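Local coordinates for K Homology domain-containing protein (Pyrococcus horikoshii, PDB 2E3U) that probably binds RNA through its two KH domains, acting as a Dim2p-type factor in pre-ribosomal RNA processing, at residues K56-I59 / E60-K64; T79-K82 / E83-D86; Q152-E155 / E156-A160. All blocks are in the same frame, centred on the assembly; numbering follows the deposited sequence.

Interaction 1 (K56-I59 / E60-K64); sequences KKEI and EKRTK
Arg62 reaches back alongside the last turns of helix 54-63 and takes hold of Glu58, one turn earlier. Its CB starts 3.5 Å from the backbone oxygen Glu58 O. CG lies anti to the carbonyl carbon and beside the backbone N (chi1 -59°), which slots it between that oxygen and the carboxylate of the same glutamate, with Arg62 CG 3.2 Å from Glu58 OE1. CD passes the same carboxylate oxygen, and the extended chain then brings Arg62 NE to Glu58 OE1 at 2.6 Å, a nearly straight hydrogen bond (165° at the hydrogen) within a salt bridge. The oxygen sits at the guanidinium edge, close to its plane. From the other partner's viewpoint the nitrogen comes in on the syn side but tilted out of the carboxylate plane; the two flat groups stand 86° apart. Phe110 gives the guanidinium a cation-pi partner.

Glu60 takes the neighbouring flank. Its CG rests 3.3 Å from Lys56 O, and OE1 rests against Lys57 CD. The salt bridge from Lys56 NZ to Glu60 OE2 is long at 3.8 Å; both groups have firmer partners on strand 65-69: OE2 accepts from Ile67 N, and NZ binds Ile67 O. At the helix end Thr63 OG1 donates to Ile59 O at 2.7 Å, while the Thr63 backbone N reaches that oxygen from the opposite face of its plane. Ile59 turns its side chain onto Ile96 and Ile100 of helix 87-101.

This is the KH helix that follows the GxxG loop. Pairing opposite charges one turn apart probably balances charge along this flank, while Lys56 and Glu60 tie it to the sheet.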
ATOM      1  N   LYS A  56       8.109  -6.999  12.200  1.00 31.35           N
ATOM      2  CA  LYS A  56       9.333  -6.188  12.062  1.00 31.12           C
ATOM      3  C   LYS A  56      10.538  -7.045  11.657  1.00 30.32           C
ATOM      4  O   LYS A  56      11.215  -6.728  10.672  1.00 29.84           O
ATOM      5  CB  LYS A  56       9.697  -5.446  13.359  1.00 31.29           C
ATOM      6  CG  LYS A  56      10.682  -4.251  13.121  1.00 32.37           C
ATOM      7  CD  LYS A  56      11.305  -3.690  14.413  1.00 30.49           C
ATOM      8  CE  LYS A  56      12.664  -4.290  14.625  1.00 29.16           C
ATOM      9  NZ  LYS A  56      13.477  -3.476  15.506  1.00 28.05           N
ATOM     10  N   LYS A  57      10.789  -8.111  12.416  1.00 29.27           N
ATOM     11  CA  LYS A  57      11.886  -9.032  12.115  1.00 29.85           C
ATOM     12  C   LYS A  57      11.729  -9.818  10.821  1.00 28.76           C
ATOM     13  O   LYS A  57      12.729 -10.216  10.221  1.00 28.96           O
ATOM     14  CB  LYS A  57      12.136 -10.013  13.259  1.00 29.90           C
ATOM     15  CG  LYS A  57      12.981  -9.443  14.355  1.00 33.57           C
ATOM     16  CD  LYS A  57      14.496  -9.562  14.074  1.00 37.09           C
ATOM     17  CE  LYS A  57      15.284  -9.653  15.399  1.00 38.14           C
ATOM     18  NZ  LYS A  57      16.666 -10.222  15.231  1.00 39.13           N
ATOM     19  N   GLU A  58      10.490 -10.059  10.405  1.00 27.75           N
ATOM     20  CA  GLU A  58      10.260 -10.703   9.130  1.00 27.53           C
ATOM     21  C   GLU A  58      10.634  -9.786   7.989  1.00 26.22           C
ATOM     22  O   GLU A  58      11.216 -10.221   7.014  1.00 26.08           O
ATOM     23  CB  GLU A  58       8.804 -11.194   8.980  1.00 28.21           C
ATOM     24  CG  GLU A  58       8.656 -12.676   9.038  1.00 31.57           C
ATOM     25  CD  GLU A  58       9.335 -13.377   7.869  1.00 35.52           C
ATOM     26  OE1 GLU A  58       9.549 -12.724   6.832  1.00 37.42           O
ATOM     27  OE2 GLU A  58       9.651 -14.580   7.982  1.00 37.24           O
ATOM     28  N   ILE A  59      10.271  -8.516   8.104  1.00 25.63           N
ATOM     29  CA  ILE A  59      10.726  -7.496   7.136  1.00 24.69           C
ATOM     30  C   ILE A  59      12.245  -7.329   7.100  1.00 24.93           C
ATOM     31  O   ILE A  59      12.841  -7.304   6.022  1.00 25.36           O
ATOM     32  CB  ILE A  59      10.026  -6.113   7.335  1.00 24.45           C
ATOM     33  CG1 ILE A  59       8.497  -6.266   7.360  1.00 22.92           C
ATOM     34  CG2 ILE A  59      10.483  -5.124   6.234  1.00 22.59           C
ATOM     35  CD1 ILE A  59       7.748  -5.104   8.082  1.00 23.43           C
ATOM     36  N   GLU A  60      12.880  -7.211   8.264  1.00 24.89           N
ATOM     37  CA  GLU A  60      14.340  -7.179   8.319  1.00 25.15           C
ATOM     38  C   GLU A  60      15.028  -8.356   7.622  1.00 25.32           C
ATOM     39  O   GLU A  60      16.016  -8.160   6.907  1.00 25.15           O
ATOM     40  CB  GLU A  60      14.810  -7.080   9.764  1.00 25.32           C
ATOM     41  CG  GLU A  60      14.397  -5.764  10.369  1.00 27.29           C
ATOM     42  CD  GLU A  60      14.767  -5.642  11.795  1.00 27.95           C
ATOM     43  OE1 GLU A  60      14.834  -6.670  12.486  1.00 30.17           O
ATOM     44  OE2 GLU A  60      14.988  -4.508  12.219  1.00 27.94           O
ATOM     45  N   LYS A  61      14.503  -9.562   7.833  1.00 25.19           N
ATOM     46  CA  LYS A  61      15.091 -10.784   7.308  1.00 26.10           C
ATOM     47  C   LYS A  61      14.932 -10.889   5.772  1.00 26.57           C
ATOM     48  O   LYS A  61      15.873 -11.253   5.065  1.00 27.39           O
ATOM     49  CB  LYS A  61      14.486 -11.994   8.033  1.00 25.52           C
ATOM     50  CG  LYS A  61      14.655 -13.338   7.312  1.00 28.05           C
ATOM     51  CD  LYS A  61      14.269 -14.567   8.138  1.00 27.18           C
ATOM     52  CE  LYS A  61      14.099 -15.766   7.189  1.00 31.78           C
ATOM     53  NZ  LYS A  61      14.215 -17.122   7.854  1.00 33.08           N
ATOM     54  N   ARG A  62      13.754 -10.548   5.264  1.00 26.60           N
ATOM     55  CA  ARG A  62      13.473 -10.613   3.831  1.00 26.90           C
ATOM     56  C   ARG A  62      14.145  -9.534   2.964  1.00 26.33           C
ATOM     57  O   ARG A  62      14.353  -9.728   1.765  1.00 26.78           O
ATOM     58  CB  ARG A  62      11.966 -10.624   3.604  1.00 27.28           C
ATOM     59  CG  ARG A  62      11.234 -11.787   4.280  1.00 28.49           C
ATOM     60  CD  ARG A  62       9.962 -12.087   3.506  1.00 32.67           C
ATOM     61  NE  ARG A  62       8.959 -12.769   4.310  1.00 33.33           N
ATOM     62  CZ  ARG A  62       7.796 -13.214   3.847  1.00 35.21           C
ATOM     63  NH1 ARG A  62       6.951 -13.823   4.689  1.00 35.53           N
ATOM     64  NH2 ARG A  62       7.481 -13.058   2.554  1.00 32.38           N
ATOM     65  N   THR A  63      14.483  -8.406   3.571  1.00 26.20           N
ATOM     66  CA  THR A  63      15.120  -7.292   2.851  1.00 25.34           C
ATOM     67  C   THR A  63      16.593  -7.090   3.232  1.00 25.72           C
ATOM     68  O   THR A  63      17.356  -6.466   2.478  1.00 26.24           O
ATOM     69  CB  THR A  63      14.356  -5.969   3.092  1.00 25.61           C
ATOM     70  OG1 THR A  63      14.354  -5.657   4.496  1.00 22.63           O
ATOM     71  CG2 THR A  63      12.907  -6.078   2.559  1.00 24.00           C
ATOM     72  N   LYS A  64      16.984  -7.624   4.388  1.00 24.50           N
ATOM     73  CA  LYS A  64      18.348  -7.519   4.911  1.00 25.05           C
ATOM     74  C   LYS A  64      18.649  -6.081   5.292  1.00 24.29           C
ATOM     75  O   LYS A  64      19.724  -5.532   5.003  1.00 24.17           O
ATOM     76  CB  LYS A  64      19.394  -8.122   3.958  1.00 25.82           C
ATOM     77  CG  LYS A  64      19.156  -9.615   3.617  1.00 26.68           C
ATOM     78  CD  LYS A  64      20.257 -10.185   2.713  1.00 28.18           C
ATOM     79  CE  LYS A  64      19.724 -11.301   1.780  1.00 33.02           C
ATOM     80  NZ  LYS A  64      19.103 -10.729   0.512  1.00 35.98           N
TER

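Interaction 2 (T79-K82 / E83-D86); sequences TSTK and ETED
Thr84 folds back on Thr81 to close a type I beta turn from Thr81 to Thr84, and its hydroxyl does the tight work. With OG1 beside its own backbone N (chi1 -49°), Thr84 OG1 accepts Thr81 N at 2.7 Å along a nearly straight line, 166° at the hydrogen. The turn's own bond, Thr84 N to Thr81 O, is longer at 3.2 Å, and the donor stands 66° above the carbonyl plane. Thr81 adds an ST turn: its OG1 accepts Glu83 N at 3.2 Å, less straight than the other two. Both threonine hydroxyls also bond to Lys64 O, so the turn is pinned to Lys64, just past the end of helix 54-63. Nearby, Thr84 CB packs 3.8 Å from Ser80 CB.

The outer side is loose. Lys82 and Glu83 occupy the corner positions with their chains in solvent, and although the charges are opposite, Lys82 NZ and Glu83 OE1 stay 6.5 Å apart.

The turn carries the chain from strand 75-80, the central strand of its sheet, into helix 87-101: Asp86 caps that helix by bonding Ala89 N through OD1, while Ser80 and Thr84 both rest against Val90.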
ATOM      1  N   THR A  79      17.350   1.237   7.510  1.00 20.61           N
ATOM      2  CA  THR A  79      18.782   1.395   7.289  1.00 22.18           C
ATOM      3  C   THR A  79      19.422   0.143   6.685  1.00 22.35           C
ATOM      4  O   THR A  79      19.016  -0.992   6.961  1.00 21.73           O
ATOM      5  CB  THR A  79      19.547   1.868   8.571  1.00 21.89           C
ATOM      6  OG1 THR A  79      19.242   0.996   9.654  1.00 27.86           O
ATOM      7  CG2 THR A  79      19.122   3.241   9.004  1.00 23.03           C
ATOM      8  N   SER A  80      20.429   0.352   5.841  1.00 22.45           N
ATOM      9  CA  SER A  80      21.060  -0.790   5.217  1.00 23.24           C
ATOM     10  C   SER A  80      22.060  -1.384   6.211  1.00 23.26           C
ATOM     11  O   SER A  80      22.450  -0.715   7.148  1.00 23.07           O
ATOM     12  CB  SER A  80      21.731  -0.375   3.905  1.00 22.63           C
ATOM     13  OG  SER A  80      22.819   0.463   4.173  1.00 21.53           O
ATOM     14  N   THR A  81      22.424  -2.649   6.011  1.00 24.33           N
ATOM     15  CA  THR A  81      23.437  -3.346   6.796  1.00 24.86           C
ATOM     16  C   THR A  81      24.508  -3.890   5.813  1.00 25.79           C
ATOM     17  O   THR A  81      24.412  -3.678   4.591  1.00 25.50           O
ATOM     18  CB  THR A  81      22.821  -4.508   7.584  1.00 24.92           C
ATOM     19  OG1 THR A  81      22.436  -5.543   6.676  1.00 25.96           O
ATOM     20  CG2 THR A  81      21.597  -4.074   8.372  1.00 24.70           C
ATOM     21  N   LYS A  82      25.510  -4.606   6.319  1.00 26.14           N
ATOM     22  CA  LYS A  82      26.466  -5.243   5.418  1.00 27.69           C
ATOM     23  C   LYS A  82      25.822  -6.283   4.483  1.00 27.59           C
ATOM     24  O   LYS A  82      26.351  -6.554   3.406  1.00 28.20           O
ATOM     25  CB  LYS A  82      27.692  -5.819   6.177  1.00 27.70           C
ATOM     26  CG  LYS A  82      27.385  -6.832   7.282  1.00 29.06           C
ATOM     27  CD  LYS A  82      28.669  -7.239   8.036  1.00 29.28           C
ATOM     28  CE  LYS A  82      28.426  -7.314   9.534  1.00 32.65           C
ATOM     29  NZ  LYS A  82      27.709  -8.563   9.965  1.00 34.06           N
ATOM     30  N   GLU A  83      24.692  -6.855   4.899  1.00 27.68           N
ATOM     31  CA  GLU A  83      23.965  -7.852   4.119  1.00 28.24           C
ATOM     32  C   GLU A  83      23.064  -7.271   3.012  1.00 27.28           C
ATOM     33  O   GLU A  83      22.579  -8.025   2.168  1.00 27.56           O
ATOM     34  CB  GLU A  83      23.118  -8.748   5.030  1.00 27.89           C
ATOM     35  CG  GLU A  83      23.844  -9.995   5.563  1.00 31.35           C
ATOM     36  CD  GLU A  83      22.983 -10.857   6.519  1.00 32.13           C
ATOM     37  OE1 GLU A  83      23.301 -12.066   6.664  1.00 35.21           O
ATOM     38  OE2 GLU A  83      22.003 -10.332   7.136  1.00 37.50           O
ATOM     39  N   THR A  84      22.822  -5.958   3.011  1.00 25.80           N
ATOM     40  CA  THR A  84      21.859  -5.381   2.072  1.00 25.02           C
ATOM     41  C   THR A  84      22.336  -5.605   0.643  1.00 25.06           C
ATOM     42  O   THR A  84      23.465  -5.236   0.300  1.00 25.49           O
ATOM     43  CB  THR A  84      21.580  -3.868   2.351  1.00 24.92           C
ATOM     44  OG1 THR A  84      21.292  -3.696   3.737  1.00 21.89           O
ATOM     45  CG2 THR A  84      20.351  -3.321   1.498  1.00 24.11           C
ATOM     46  N   GLU A  85      21.494  -6.216  -0.188  1.00 25.12           N
ATOM     47  CA  GLU A  85      21.863  -6.452  -1.600  1.00 25.22           C
ATOM     48  C   GLU A  85      22.262  -5.170  -2.329  1.00 24.62           C
ATOM     49  O   GLU A  85      23.340  -5.084  -2.923  1.00 26.09           O
ATOM     50  CB  GLU A  85      20.729  -7.141  -2.357  1.00 26.06           C
ATOM     51  CG  GLU A  85      21.039  -7.384  -3.843  1.00 27.24           C
ATOM     52  CD  GLU A  85      20.038  -8.289  -4.553  1.00 26.51           C
ATOM     53  OE1 GLU A  85      20.368  -8.710  -5.678  1.00 28.62           O
ATOM     54  OE2 GLU A  85      18.955  -8.606  -3.993  1.00 26.95           O
ATOM     55  N   ASP A  86      21.413  -4.148  -2.274  1.00 23.34           N
ATOM     56  CA  ASP A  86      21.583  -2.991  -3.147  1.00 20.64           C
ATOM     57  C   ASP A  86      20.625  -1.920  -2.628  1.00 19.69           C
ATOM     58  O   ASP A  86      19.841  -2.195  -1.722  1.00 20.10           O
ATOM     59  CB  ASP A  86      21.263  -3.414  -4.596  1.00 20.38           C
ATOM     60  CG  ASP A  86      19.837  -3.939  -4.742  1.00 20.42           C
ATOM     61  OD1 ASP A  86      18.996  -3.542  -3.924  1.00 24.68           O
ATOM     62  OD2 ASP A  86      19.534  -4.738  -5.635  1.00 19.58           O
TER

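Interaction 3 (Q152-E155 / E156-A160); sequences QIIE and EMSGA
Ser158 OG works both ways at the end of its helix, giving its proton to Ile154 O at 2.7 Å and taking the N-H of Ala160, whose N lies 3.1 Å from Ser158 OG. The second bond makes an ST turn, which closes helix 149-158 of the second KH domain and leads the chain into strand 161-165. The hydroxyl can do both because OG stands between the backbone N and the carbonyl carbon (chi1 73°), facing back toward the preceding turn. Ile154 O is thus gripped twice, by the hydroxyl and by Ser158 N at 3.0 Å, which arrive from opposite faces of the carbonyl plane. With the hydroxyl gone, as in an alanine, Ala160 N would probably lose this acceptor and Ile154 O one of its two donors, leaving the helix exit less firmly fixed.

Gly159 then leaves helical geometry with a positive phi of 84°, where a side chain would jam against the preceding carbonyl oxygen; its N still bonds Glu155 O at 2.8 Å. The Glu155 carboxylate turns to the next strand instead, OE2 accepting Val162 N and forming a salt bridge with Arg108. On the flank facing helix 194-203, Met157 SD approaches Ile153 CG2, and both side chains touch that helix. Where the chain doubles back, Glu155 CA makes a bent C-H...O contact with Ala160 O, 3.3 Å away.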
ATOM      1  N   GLN A 152     -12.847  -5.633  -4.373  1.00 17.89           N
ATOM      2  CA  GLN A 152     -12.507  -6.956  -4.933  1.00 17.63           C
ATOM      3  C   GLN A 152     -12.560  -7.028  -6.494  1.00 17.18           C
ATOM      4  O   GLN A 152     -11.669  -7.593  -7.128  1.00 17.60           O
ATOM      5  CB  GLN A 152     -13.446  -7.985  -4.315  1.00 17.60           C
ATOM      6  CG  GLN A 152     -13.013  -9.408  -4.456  1.00 18.74           C
ATOM      7  CD  GLN A 152     -13.876 -10.387  -3.651  1.00 19.60           C
ATOM      8  OE1 GLN A 152     -13.838 -11.586  -3.922  1.00 24.46           O
ATOM      9  NE2 GLN A 152     -14.637  -9.882  -2.653  1.00 21.49           N
ATOM     10  N   ILE A 153     -13.583  -6.438  -7.112  1.00 15.86           N
ATOM     11  CA  ILE A 153     -13.646  -6.365  -8.556  1.00 15.06           C
ATOM     12  C   ILE A 153     -12.424  -5.597  -9.158  1.00 16.28           C
ATOM     13  O   ILE A 153     -11.736  -6.120 -10.078  1.00 15.07           O
ATOM     14  CB  ILE A 153     -14.974  -5.760  -9.036  1.00 15.35           C
ATOM     15  CG1 ILE A 153     -16.147  -6.704  -8.628  1.00 14.17           C
ATOM     16  CG2 ILE A 153     -14.883  -5.453 -10.579  1.00 12.83           C
ATOM     17  CD1 ILE A 153     -17.535  -6.139  -8.757  1.00 13.75           C
ATOM     18  N   ILE A 154     -12.131  -4.405  -8.601  1.00 15.63           N
ATOM     19  CA  ILE A 154     -10.925  -3.637  -8.992  1.00 15.67           C
ATOM     20  C   ILE A 154      -9.655  -4.468  -8.904  1.00 15.44           C
ATOM     21  O   ILE A 154      -8.890  -4.478  -9.832  1.00 15.96           O
ATOM     22  CB  ILE A 154     -10.728  -2.301  -8.201  1.00 15.74           C
ATOM     23  CG1 ILE A 154     -11.975  -1.429  -8.316  1.00 14.96           C
ATOM     24  CG2 ILE A 154      -9.507  -1.518  -8.731  1.00 14.45           C
ATOM     25  CD1 ILE A 154     -11.957  -0.246  -7.409  1.00 16.14           C
ATOM     26  N   GLU A 155      -9.432  -5.174  -7.803  1.00 15.96           N
ATOM     27  CA  GLU A 155      -8.212  -5.961  -7.657  1.00 15.54           C
ATOM     28  C   GLU A 155      -8.120  -7.140  -8.644  1.00 16.77           C
ATOM     29  O   GLU A 155      -7.050  -7.389  -9.241  1.00 14.62           O
ATOM     30  CB  GLU A 155      -8.095  -6.504  -6.218  1.00 16.84           C
ATOM     31  CG  GLU A 155      -7.980  -5.436  -5.137  1.00 15.18           C
ATOM     32  CD  GLU A 155      -7.640  -6.038  -3.814  1.00 19.62           C
ATOM     33  OE1 GLU A 155      -8.270  -7.057  -3.463  1.00 23.12           O
ATOM     34  OE2 GLU A 155      -6.741  -5.516  -3.110  1.00 19.81           O
ATOM     35  N   GLU A 156      -9.231  -7.881  -8.797  1.00 17.52           N
ATOM     36  CA  GLU A 156      -9.252  -9.066  -9.654  1.00 18.93           C
ATOM     37  C   GLU A 156      -8.928  -8.654 -11.080  1.00 19.50           C
ATOM     38  O   GLU A 156      -8.067  -9.253 -11.719  1.00 18.80           O
ATOM     39  CB  GLU A 156     -10.625  -9.760  -9.617  1.00 19.82           C
ATOM     40  CG  GLU A 156     -10.696 -11.018 -10.504  1.00 24.15           C
ATOM     41  CD  GLU A 156      -9.715 -12.091 -10.046  1.00 31.91           C
ATOM     42  OE1 GLU A 156      -9.018 -12.697 -10.897  1.00 34.77           O
ATOM     43  OE2 GLU A 156      -9.624 -12.312  -8.812  1.00 35.32           O
ATOM     44  N   MET A 157      -9.600  -7.595 -11.543  1.00 20.43           N
ATOM     45  CA  MET A 157      -9.538  -7.179 -12.943  1.00 22.27           C
ATOM     46  C   MET A 157      -8.293  -6.405 -13.319  1.00 20.89           C
ATOM     47  O   MET A 157      -7.784  -6.574 -14.416  1.00 20.98           O
ATOM     48  CB  MET A 157     -10.818  -6.461 -13.356  1.00 21.93           C
ATOM     49  CG  MET A 157     -11.860  -7.504 -13.874  1.00 24.99           C
ATOM     50  SD  MET A 157     -13.258  -6.662 -14.524  1.00 28.38           S
ATOM     51  CE  MET A 157     -14.523  -7.910 -14.744  1.00 27.03           C
ATOM     52  N   SER A 158      -7.797  -5.574 -12.412  1.00 19.52           N
ATOM     53  CA  SER A 158      -6.536  -4.856 -12.637  1.00 19.77           C
ATOM     54  C   SER A 158      -5.274  -5.689 -12.274  1.00 19.11           C
ATOM     55  O   SER A 158      -4.233  -5.456 -12.833  1.00 19.49           O
ATOM     56  CB  SER A 158      -6.507  -3.577 -11.808  1.00 19.24           C
ATOM     57  OG  SER A 158      -6.312  -3.910 -10.434  1.00 17.38           O
ATOM     58  N   GLY A 159      -5.380  -6.622 -11.334  1.00 18.46           N
ATOM     59  CA  GLY A 159      -4.228  -7.379 -10.834  1.00 18.68           C
ATOM     60  C   GLY A 159      -3.443  -6.655  -9.710  1.00 18.80           C
ATOM     61  O   GLY A 159      -2.499  -7.216  -9.127  1.00 20.03           O
ATOM     62  N   ALA A 160      -3.799  -5.409  -9.431  1.00 17.01           N
ATOM     63  CA  ALA A 160      -3.228  -4.653  -8.329  1.00 16.65           C
ATOM     64  C   ALA A 160      -3.894  -5.006  -6.966  1.00 16.13           C
ATOM     65  O   ALA A 160      -5.036  -5.430  -6.916  1.00 15.89           O
ATOM     66  CB  ALA A 160      -3.345  -3.147  -8.600  1.00 16.02           C
TER

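The three contacts come in series along the chain. Interactions 1 and 2 share the first KH domain, their centres 11 Å apart: one ends helix 54-63, the other bridges strand 75-80 and helix 87-101. They touch directly through Lys64, whose chain also packs on Glu83, so helix exit and turn meet at one corner of that domain. Interaction 3 lies in the second KH domain, its centre about 28 Å from interaction 1 and 34 Å from interaction 2. Interactions 1 and 3 occupy corresponding places, each at the end of the helix leading into the second strand of a three-stranded antiparallel sheet of order 1-3-2, consistent with a repeated fold for binding RNA.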